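Local coordinates for protein C alpha-dehydrogenase (Sphingobium sp. SYK-6, PDB 4YAC) that binds NADH as a short-chain dehydrogenase/reductase and probably oxidises an alcohol in the lignin beta-aryl ether cleavage pathway, at residues 26-31 / 49-54. Numbering follows the deposited sequence.
Sequences LAEEAQ and GYFSQK
Glu28 and Tyr50 reach for each other from opposite directions, and the Tyr50 hydroxyl donates a short hydrogen bond, OH to Glu28 OE2 2.6 Å. The donor meets OE2 on its syn side, 19° out of the carboxylate plane, while OE2 lies at the edge of the phenol ring, near the ring plane; carboxylate and ring are turned 58° against each other. The Glu28 chain runs extended beyond CG, and Tyr50, with CG anti to its backbone N (chi1 172°), brings the hydroxyl to the carboxylate. Lys54 crosses the other carboxylate oxygen with its aliphatic part, CD standing 3.7 Å from Glu28 OE1. Lys54 NZ is 4.5 Å from Glu28 OE1, too far for a salt bridge, though its charge may still help stabilise the carboxylate. On the buried side, Ala27 CB approaches Phe51 CE1 obliquely at 4.1 Å, and one face of the Phe51 ring carries Tyr50 CD2, offset toward the rim. Lys24 makes a cation-pi contact with Tyr50. The contact thus joins the C-terminal parts of helices 17-28 and 41-51 and the turn that follows the second in the Rossmann fold, with Ala27 and Phe51 both packed on Val58 of strand 57-62 and Ala27 also touching Val34 of strand 33-38.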
# COMPACT_ATOMS: atom_id res chain seq x y z
N LEU A 26 17.91 -3.45 21.54
CA LEU A 26 19.10 -3.44 20.70
C LEU A 26 20.32 -2.93 21.47
O LEU A 26 21.42 -3.46 21.33
CB LEU A 26 18.86 -2.60 19.44
CG LEU A 26 17.78 -3.15 18.49
CD1 LEU A 26 17.45 -2.14 17.40
CD2 LEU A 26 18.22 -4.47 17.87
N ALA A 27 20.12 -1.91 22.30
CA ALA A 27 21.21 -1.30 23.05
C ALA A 27 21.66 -2.17 24.22
O ALA A 27 22.86 -2.26 24.52
CB ALA A 27 20.79 0.07 23.56
N GLU A 28 20.71 -2.81 24.89
CA GLU A 28 20.99 -3.54 26.12
C GLU A 28 21.35 -4.99 25.85
O GLU A 28 22.47 -5.42 26.14
CB GLU A 28 19.79 -3.46 27.06
CG GLU A 28 19.51 -2.05 27.56
CD GLU A 28 18.37 -2.00 28.56
OE1 GLU A 28 18.53 -2.54 29.67
OE2 GLU A 28 17.32 -1.41 28.23
N GLU A 29 20.42 -5.76 25.30
CA GLU A 29 20.65 -7.18 25.06
C GLU A 29 21.65 -7.41 23.92
O GLU A 29 22.67 -8.07 24.10
CB GLU A 29 19.34 -7.90 24.73
CG GLU A 29 18.28 -7.77 25.80
CD GLU A 29 17.00 -8.48 25.43
OE1 GLU A 29 17.06 -9.44 24.63
OE2 GLU A 29 15.93 -8.08 25.93
N ALA A 30 21.34 -6.86 22.75
CA ALA A 30 22.17 -7.07 21.57
C ALA A 30 23.48 -6.29 21.63
O ALA A 30 24.39 -6.55 20.84
CB ALA A 30 21.40 -6.68 20.32
N GLN A 31 23.56 -5.33 22.54
CA GLN A 31 24.76 -4.52 22.72
C GLN A 31 25.16 -3.78 21.45
O GLN A 31 26.35 -3.65 21.15
CB GLN A 31 25.92 -5.40 23.21
CG GLN A 31 25.65 -6.10 24.53
CD GLN A 31 26.81 -6.96 24.98
OE1 GLN A 31 26.88 -8.15 24.68
NE2 GLN A 31 27.74 -6.35 25.71
N GLY A 49 17.24 9.57 29.94
CA GLY A 49 17.16 9.46 31.39
C GLY A 49 17.25 8.00 31.79
O GLY A 49 17.91 7.64 32.77
N TYR A 50 16.57 7.15 31.02
CA TYR A 50 16.62 5.71 31.21
C TYR A 50 18.00 5.15 30.86
O TYR A 50 18.64 4.47 31.68
CB TYR A 50 15.54 5.03 30.35
CG TYR A 50 15.62 3.52 30.32
CD1 TYR A 50 15.01 2.75 31.30
CD2 TYR A 50 16.31 2.86 29.31
CE1 TYR A 50 15.08 1.37 31.28
CE2 TYR A 50 16.39 1.48 29.28
CZ TYR A 50 15.77 0.75 30.26
OH TYR A 50 15.84 -0.63 30.23
N PHE A 51 18.46 5.44 29.66
CA PHE A 51 19.70 4.85 29.17
C PHE A 51 20.92 5.31 29.97
O PHE A 51 21.94 4.63 29.98
CB PHE A 51 19.91 5.18 27.69
CG PHE A 51 19.01 4.40 26.77
CD1 PHE A 51 19.05 3.02 26.75
CD2 PHE A 51 18.14 5.05 25.91
CE1 PHE A 51 18.23 2.30 25.91
CE2 PHE A 51 17.31 4.34 25.07
CZ PHE A 51 17.36 2.96 25.07
N SER A 52 20.81 6.44 30.65
CA SER A 52 21.92 6.93 31.48
C SER A 52 22.12 6.06 32.72
O SER A 52 23.09 6.24 33.46
CB SER A 52 21.68 8.37 31.92
OG SER A 52 20.69 8.44 32.93
N GLN A 53 21.20 5.13 32.95
CA GLN A 53 21.27 4.20 34.08
C GLN A 53 21.54 2.77 33.62
O GLN A 53 21.35 1.82 34.39
CB GLN A 53 19.98 4.26 34.88
CG GLN A 53 19.63 5.66 35.37
CD GLN A 53 20.68 6.25 36.29
OE1 GLN A 53 21.25 5.54 37.12
NE2 GLN A 53 20.96 7.53 36.14
N LYS A 54 21.99 2.61 32.38
CA LYS A 54 22.28 1.31 31.79
C LYS A 54 23.66 1.30 31.13
O LYS A 54 24.16 2.35 30.72
CB LYS A 54 21.23 0.93 30.75
CG LYS A 54 19.79 0.90 31.27
CD LYS A 54 19.60 -0.20 32.29
CE LYS A 54 18.13 -0.36 32.68
NZ LYS A 54 17.97 -1.15 33.93